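Type III secretion system effector HopBA1 (Pseudomonas syringae pv. aptata, PDB 5T09) is a virulence effector recognized by the Arabidopsis TIR-only resistance protein RBA1, whose self-association it enhances, thereby triggering plant cell death. Local coordinates at residues A[44-56]-A[183-195]. Numbering follows the deposited sequence.
Sequences ASDNNLVYIGDEH and NKSIVWGGAGHFS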
ATOM      1  N   ALA A  44       1.398  -0.307 -12.532  1.00 58.21           N
ATOM      2  CA  ALA A  44       2.005  -1.605 -12.260  1.00 53.01           C
ATOM      3  C   ALA A  44       2.553  -2.236 -13.531  1.00 61.96           C
ATOM      4  O   ALA A  44       3.579  -2.924 -13.487  1.00 62.30           O
ATOM      5  CB  ALA A  44       0.987  -2.537 -11.602  1.00 52.90           C
ATOM      6  N   SER A  45       1.894  -2.009 -14.670  1.00 65.42           N
ATOM      7  CA  SER A  45       2.382  -2.564 -15.926  1.00 66.44           C
ATOM      8  C   SER A  45       3.725  -1.964 -16.320  1.00 67.85           C
ATOM      9  O   SER A  45       4.525  -2.628 -16.985  1.00 66.63           O
ATOM     10  CB  SER A  45       1.358  -2.333 -17.039  1.00 66.36           C
ATOM     11  OG  SER A  45       1.821  -2.869 -18.267  1.00 78.27           O
ATOM     12  N   ASP A  46       3.998  -0.727 -15.908  1.00 69.45           N
ATOM     13  CA  ASP A  46       5.213  -0.032 -16.310  1.00 72.06           C
ATOM     14  C   ASP A  46       6.348  -0.150 -15.299  1.00 73.69           C
ATOM     15  O   ASP A  46       7.465   0.282 -15.601  1.00 66.60           O
ATOM     16  CB  ASP A  46       4.910   1.453 -16.549  1.00 78.89           C
ATOM     17  CG  ASP A  46       3.895   1.673 -17.657  1.00 84.91           C
ATOM     18  OD1 ASP A  46       3.761   0.788 -18.528  1.00 80.71           O
ATOM     19  OD2 ASP A  46       3.234   2.733 -17.659  1.00 88.97           O
ATOM     20  N   ASN A  47       6.102  -0.723 -14.121  1.00 69.90           N
ATOM     21  CA  ASN A  47       7.109  -0.785 -13.071  1.00 65.53           C
ATOM     22  C   ASN A  47       7.109  -2.159 -12.420  1.00 63.60           C
ATOM     23  O   ASN A  47       6.067  -2.807 -12.292  1.00 65.94           O
ATOM     24  CB  ASN A  47       6.868   0.279 -11.990  1.00 64.52           C
ATOM     25  CG  ASN A  47       7.149   1.681 -12.479  1.00 61.90           C
ATOM     26  OD1 ASN A  47       8.288   2.143 -12.442  1.00 68.22           O
ATOM     27  ND2 ASN A  47       6.109   2.370 -12.930  1.00 56.00           N
ATOM     28  N   ASN A  48       8.297  -2.590 -11.989  1.00 62.78           N
ATOM     29  CA  ASN A  48       8.420  -3.809 -11.202  1.00 55.13           C
ATOM     30  C   ASN A  48       7.984  -3.615  -9.757  1.00 52.03           C
ATOM     31  O   ASN A  48       7.685  -4.604  -9.078  1.00 51.43           O
ATOM     32  CB  ASN A  48       9.862  -4.320 -11.226  1.00 59.17           C
ATOM     33  CG  ASN A  48      10.246  -4.920 -12.561  1.00 77.17           C
ATOM     34  OD1 ASN A  48       9.397  -5.437 -13.287  1.00 74.89           O
ATOM     35  ND2 ASN A  48      11.533  -4.859 -12.891  1.00 87.10           N
ATOM     36  N   LEU A  49       7.939  -2.375  -9.273  1.00 47.01           N
ATOM     37  CA  LEU A  49       7.569  -2.105  -7.892  1.00 43.53           C
ATOM     38  C   LEU A  49       6.752  -0.826  -7.834  1.00 49.09           C
ATOM     39  O   LEU A  49       7.183   0.217  -8.339  1.00 44.85           O
ATOM     40  CB  LEU A  49       8.812  -1.988  -7.000  1.00 48.69           C
ATOM     41  CG  LEU A  49       8.563  -1.699  -5.517  1.00 43.24           C
ATOM     42  CD1 LEU A  49       7.751  -2.809  -4.874  1.00 49.35           C
ATOM     43  CD2 LEU A  49       9.882  -1.519  -4.787  1.00 50.18           C
ATOM     44  N   VAL A  50       5.574  -0.918  -7.220  1.00 47.43           N
ATOM     45  CA  VAL A  50       4.678   0.214  -7.027  1.00 53.24           C
ATOM     46  C   VAL A  50       4.351   0.314  -5.546  1.00 47.20           C
ATOM     47  O   VAL A  50       4.089  -0.699  -4.889  1.00 38.98           O
ATOM     48  CB  VAL A  50       3.383   0.065  -7.855  1.00 48.00           C
ATOM     49  CG1 VAL A  50       2.376   1.157  -7.499  1.00 42.32           C
ATOM     50  CG2 VAL A  50       3.701   0.097  -9.346  1.00 49.06           C
ATOM     51  N   TYR A  51       4.366   1.535  -5.022  1.00 43.79           N
ATOM     52  CA  TYR A  51       3.942   1.814  -3.657  1.00 39.09           C
ATOM     53  C   TYR A  51       2.590   2.508  -3.691  1.00 40.53           C
ATOM     54  O   TYR A  51       2.422   3.507  -4.398  1.00 45.74           O
ATOM     55  CB  TYR A  51       4.959   2.695  -2.928  1.00 36.33           C
ATOM     56  CG  TYR A  51       6.297   2.040  -2.681  1.00 36.28           C
ATOM     57  CD1 TYR A  51       6.522   1.291  -1.536  1.00 33.53           C
ATOM     58  CD2 TYR A  51       7.337   2.175  -3.589  1.00 39.30           C
ATOM     59  CE1 TYR A  51       7.750   0.696  -1.300  1.00 35.99           C
ATOM     60  CE2 TYR A  51       8.563   1.583  -3.365  1.00 41.71           C
ATOM     61  CZ  TYR A  51       8.763   0.844  -2.220  1.00 41.23           C
ATOM     62  OH  TYR A  51       9.980   0.253  -1.992  1.00 41.84           O
ATOM     63  N   ILE A  52       1.635   1.984  -2.929  1.00 38.82           N
ATOM     64  CA  ILE A  52       0.326   2.605  -2.763  1.00 33.89           C
ATOM     65  C   ILE A  52       0.315   3.275  -1.397  1.00 35.10           C
ATOM     66  O   ILE A  52       0.299   2.598  -0.364  1.00 32.00           O
ATOM     67  CB  ILE A  52      -0.814   1.587  -2.893  1.00 34.95           C
ATOM     68  CG1 ILE A  52      -0.828   0.976  -4.296  1.00 40.92           C
ATOM     69  CG2 ILE A  52      -2.164   2.252  -2.590  1.00 36.80           C
ATOM     70  CD1 ILE A  52      -1.844  -0.141  -4.472  1.00 44.22           C
ATOM     71  N   GLY A  53       0.321   4.606  -1.388  1.00 34.44           N
ATOM     72  CA  GLY A  53       0.313   5.347  -0.145  1.00 38.15           C
ATOM     73  C   GLY A  53      -1.067   5.371   0.474  1.00 43.17           C
ATOM     74  O   GLY A  53      -1.966   6.058  -0.021  1.00 44.63           O
ATOM     75  N   ASP A  54      -1.256   4.616   1.550  1.00 37.42           N
ATOM     76  CA  ASP A  54      -2.572   4.502   2.156  1.00 37.41           C
ATOM     77  C   ASP A  54      -2.906   5.749   2.958  1.00 37.99           C
ATOM     78  O   ASP A  54      -2.033   6.361   3.583  1.00 41.62           O
ATOM     79  CB  ASP A  54      -2.648   3.280   3.068  1.00 39.08           C
ATOM     80  CG  ASP A  54      -4.073   2.890   3.384  1.00 44.51           C
ATOM     81  OD1 ASP A  54      -4.875   2.774   2.430  1.00 37.07           O
ATOM     82  OD2 ASP A  54      -4.397   2.719   4.579  1.00 41.22           O
ATOM     83  N   GLU A  55      -4.176   6.127   2.922  1.00 36.78           N
ATOM     84  CA  GLU A  55      -4.760   7.068   3.872  1.00 39.95           C
ATOM     85  C   GLU A  55      -5.720   6.240   4.715  1.00 39.03           C
ATOM     86  O   GLU A  55      -6.801   5.866   4.249  1.00 42.11           O
ATOM     87  CB  GLU A  55      -5.468   8.216   3.166  1.00 49.40           C
ATOM     88  CG  GLU A  55      -4.589   8.986   2.198  1.00 67.13           C
ATOM     89  CD  GLU A  55      -5.281  10.213   1.638  1.00 71.85           C
ATOM     90  OE1 GLU A  55      -6.117  10.807   2.356  1.00 65.99           O
ATOM     91  OE2 GLU A  55      -4.993  10.578   0.478  1.00 68.97           O
ATOM     92  N   HIS A  56      -5.312   5.930   5.942  1.00 37.30           N
ATOM     93  CA  HIS A  56      -6.078   5.005   6.765  1.00 35.69           C
ATOM     94  C   HIS A  56      -7.489   5.540   6.973  1.00 38.23           C
ATOM     95  O   HIS A  56      -7.678   6.701   7.340  1.00 43.79           O
ATOM     96  CB  HIS A  56      -5.388   4.794   8.115  1.00 42.18           C
ATOM     97  CG  HIS A  56      -3.962   4.350   8.012  1.00 38.64           C
ATOM     98  ND1 HIS A  56      -3.512   3.497   7.028  1.00 38.37           N
ATOM     99  CD2 HIS A  56      -2.883   4.646   8.775  1.00 37.96           C
ATOM    100  CE1 HIS A  56      -2.218   3.283   7.191  1.00 37.66           C
ATOM    101  NE2 HIS A  56      -1.812   3.968   8.244  1.00 39.41           N
ATOM    102  N   ASN A 183       7.161 -11.606 -10.319  1.00 70.34           N
ATOM    103  CA  ASN A 183       7.535 -10.680 -11.381  1.00 79.22           C
ATOM    104  C   ASN A 183       7.475  -9.242 -10.875  1.00 78.07           C
ATOM    105  O   ASN A 183       8.497  -8.549 -10.801  1.00 77.34           O
ATOM    106  CB  ASN A 183       6.613 -10.873 -12.586  1.00 86.24           C
ATOM    107  CG  ASN A 183       7.210 -10.338 -13.870  1.00 93.40           C
ATOM    108  OD1 ASN A 183       8.390 -10.551 -14.155  1.00101.97           O
ATOM    109  ND2 ASN A 183       6.398  -9.636 -14.654  1.00 88.32           N
ATOM    110  N   LYS A 184       6.283  -8.787 -10.501  1.00 66.72           N
ATOM    111  CA  LYS A 184       6.075  -7.446  -9.979  1.00 58.92           C
ATOM    112  C   LYS A 184       5.394  -7.525  -8.621  1.00 60.33           C
ATOM    113  O   LYS A 184       4.650  -8.469  -8.338  1.00 58.02           O
ATOM    114  CB  LYS A 184       5.227  -6.612 -10.938  1.00 62.08           C
ATOM    115  CG  LYS A 184       5.778  -6.570 -12.344  1.00 70.73           C
ATOM    116  CD  LYS A 184       4.873  -5.792 -13.266  1.00 75.78           C
ATOM    117  CE  LYS A 184       5.497  -5.630 -14.636  1.00 75.03           C
ATOM    118  NZ  LYS A 184       4.598  -4.884 -15.545  1.00 86.26           N
ATOM    119  N   SER A 185       5.657  -6.521  -7.785  1.00 51.28           N
ATOM    120  CA  SER A 185       5.095  -6.451  -6.446  1.00 46.93           C
ATOM    121  C   SER A 185       4.526  -5.063  -6.194  1.00 48.41           C
ATOM    122  O   SER A 185       4.964  -4.074  -6.788  1.00 51.57           O
ATOM    123  CB  SER A 185       6.150  -6.772  -5.378  1.00 44.25           C
ATOM    124  OG  SER A 185       5.574  -6.783  -4.088  1.00 59.87           O
ATOM    125  N   ILE A 186       3.530  -5.007  -5.313  1.00 43.14           N
ATOM    126  CA  ILE A 186       2.986  -3.754  -4.806  1.00 42.49           C
ATOM    127  C   ILE A 186       3.161  -3.751  -3.297  1.00 45.38           C
ATOM    128  O   ILE A 186       2.878  -4.756  -2.632  1.00 40.10           O
ATOM    129  CB  ILE A 186       1.504  -3.575  -5.186  1.00 41.16           C
ATOM    130  CG1 ILE A 186       1.366  -3.415  -6.698  1.00 46.73           C
ATOM    131  CG2 ILE A 186       0.900  -2.368  -4.458  1.00 41.50           C
ATOM    132  CD1 ILE A 186      -0.059  -3.481  -7.200  1.00 55.73           C
ATOM    133  N   VAL A 187       3.634  -2.628  -2.763  1.00 41.12           N
ATOM    134  CA  VAL A 187       3.727  -2.403  -1.327  1.00 34.62           C
ATOM    135  C   VAL A 187       2.670  -1.378  -0.950  1.00 35.58           C
ATOM    136  O   VAL A 187       2.642  -0.271  -1.503  1.00 38.26           O
ATOM    137  CB  VAL A 187       5.134  -1.933  -0.918  1.00 34.73           C
ATOM    138  CG1 VAL A 187       5.152  -1.435   0.523  1.00 35.18           C
ATOM    139  CG2 VAL A 187       6.131  -3.060  -1.103  1.00 36.01           C
ATOM    140  N   TRP A 188       1.808  -1.745  -0.005  1.00 32.20           N
ATOM    141  CA  TRP A 188       0.657  -0.940   0.391  1.00 30.61           C
ATOM    142  C   TRP A 188       0.816  -0.598   1.865  1.00 33.38           C
ATOM    143  O   TRP A 188       0.780  -1.487   2.723  1.00 36.66           O
ATOM    144  CB  TRP A 188      -0.640  -1.704   0.120  1.00 34.42           C
ATOM    145  CG  TRP A 188      -1.902  -0.988   0.488  1.00 30.95           C
ATOM    146  CD1 TRP A 188      -2.058   0.341   0.749  1.00 39.18           C
ATOM    147  CD2 TRP A 188      -3.196  -1.579   0.628  1.00 34.35           C
ATOM    148  NE1 TRP A 188      -3.375   0.614   1.040  1.00 36.41           N
ATOM    149  CE2 TRP A 188      -4.093  -0.551   0.972  1.00 35.85           C
ATOM    150  CE3 TRP A 188      -3.683  -2.883   0.491  1.00 36.50           C
ATOM    151  CZ2 TRP A 188      -5.450  -0.788   1.188  1.00 39.57           C
ATOM    152  CZ3 TRP A 188      -5.027  -3.115   0.704  1.00 39.67           C
ATOM    153  CH2 TRP A 188      -5.894  -2.075   1.053  1.00 34.40           C
ATOM    154  N   GLY A 189       1.010   0.685   2.154  1.00 32.44           N
ATOM    155  CA  GLY A 189       1.243   1.134   3.513  1.00 32.97           C
ATOM    156  C   GLY A 189       1.001   2.621   3.618  1.00 33.90           C
ATOM    157  O   GLY A 189       0.785   3.311   2.619  1.00 40.99           O
ATOM    158  N   GLY A 190       1.044   3.110   4.856  1.00 34.78           N
ATOM    159  CA  GLY A 190       0.765   4.507   5.131  1.00 33.77           C
ATOM    160  C   GLY A 190       1.578   5.465   4.287  1.00 38.37           C
ATOM    161  O   GLY A 190       2.806   5.357   4.220  1.00 39.33           O
ATOM    162  N   ALA A 191       0.893   6.427   3.661  1.00 38.21           N
ATOM    163  CA  ALA A 191       1.546   7.330   2.720  1.00 35.99           C
ATOM    164  C   ALA A 191       2.664   8.132   3.375  1.00 42.30           C
ATOM    165  O   ALA A 191       3.622   8.523   2.697  1.00 44.18           O
ATOM    166  CB  ALA A 191       0.513   8.273   2.104  1.00 41.26           C
ATOM    167  N   GLY A 192       2.566   8.393   4.680  1.00 43.59           N
ATOM    168  CA  GLY A 192       3.629   9.111   5.363  1.00 45.38           C
ATOM    169  C   GLY A 192       4.982   8.438   5.232  1.00 44.37           C
ATOM    170  O   GLY A 192       6.019   9.100   5.303  1.00 47.72           O
ATOM    171  N   HIS A 193       4.995   7.122   5.032  1.00 41.22           N
ATOM    172  CA  HIS A 193       6.250   6.396   4.897  1.00 41.88           C
ATOM    173  C   HIS A 193       6.904   6.608   3.539  1.00 52.11           C
ATOM    174  O   HIS A 193       8.092   6.304   3.385  1.00 47.94           O
ATOM    175  CB  HIS A 193       6.013   4.901   5.129  1.00 40.20           C
ATOM    176  CG  HIS A 193       5.638   4.566   6.539  1.00 44.26           C
ATOM    177  ND1 HIS A 193       6.500   3.935   7.409  1.00 44.36           N
ATOM    178  CD2 HIS A 193       4.495   4.783   7.233  1.00 43.75           C
ATOM    179  CE1 HIS A 193       5.903   3.773   8.576  1.00 42.77           C
ATOM    180  NE2 HIS A 193       4.687   4.283   8.497  1.00 41.58           N
ATOM    181  N   PHE A 194       6.166   7.142   2.565  1.00 45.72           N
ATOM    182  CA  PHE A 194       6.639   7.259   1.192  1.00 50.19           C
ATOM    183  C   PHE A 194       6.902   8.707   0.783  1.00 45.37           C
ATOM    184  O   PHE A 194       6.936   9.011  -0.412  1.00 52.68           O
ATOM    185  CB  PHE A 194       5.628   6.624   0.237  1.00 44.02           C
ATOM    186  CG  PHE A 194       5.223   5.227   0.616  1.00 39.58           C
ATOM    187  CD1 PHE A 194       6.091   4.392   1.302  1.00 37.99           C
ATOM    188  CD2 PHE A 194       3.970   4.745   0.281  1.00 37.52           C
ATOM    189  CE1 PHE A 194       5.712   3.109   1.649  1.00 44.84           C
ATOM    190  CE2 PHE A 194       3.590   3.461   0.619  1.00 34.48           C
ATOM    191  CZ  PHE A 194       4.456   2.643   1.305  1.00 37.08           C
ATOM    192  N   SER A 195       7.081   9.606   1.746  1.00 47.90           N
ATOM    193  CA  SER A 195       7.369  10.993   1.417  1.00 57.35           C
ATOM    194  C   SER A 195       8.772  11.123   0.827  1.00 59.75           C
ATOM    195  O   SER A 195       9.615  10.233   0.958  1.00 53.50           O
ATOM    196  CB  SER A 195       7.242  11.877   2.657  1.00 60.51           C
ATOM    197  OG  SER A 195       8.192  11.512   3.641  1.00 73.91           O
TER
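Lys184 reaches from the start of strand 184-190 to the C-terminal end of helix 36-46. Its CB lies 3.7 Å from Asn48 O, CG passes Asn47 O and Asn48 OD1, and CD and CE rest 3.2 and 3.5 Å from Ala44 O. With chi2 at 177° and the later torsions similar, Lys184 NZ donates hydrogen bonds to Ala44 O (3.0 Å) and Ser45 O (2.7 Å), the first on a lone pair, the second from above the carbonyl plane; a long, positively charged side chain suits these helix-end oxygens.

Strands 49-54 and 184-190 run parallel, joined by a ladder of backbone hydrogen bonds. Ile52 CD1 packs on Ile186 CG2 at 3.5 Å, branched side chains suited to a buried sheet face; helix 60-74 touches Ile52. On the other face, Tyr51 CD1 lies over the Phe194 ring toward its rim, an edge-to-face pair with planes at 55°, while Tyr51 OH bonds to Arg206 O.

Trp188 NE1, the single N-H of a largely apolar ring, donates to Asp54 OD1 (3.0 Å) from above the carboxylate plane. His56 ND1 donates a hydrogen bond to Asp54 OD2; with both oxygens engaged, the carboxylate's rotation is restrained. This cluster ends two adjacent central strands of the EreA/ChaN-like fold's parallel beta core.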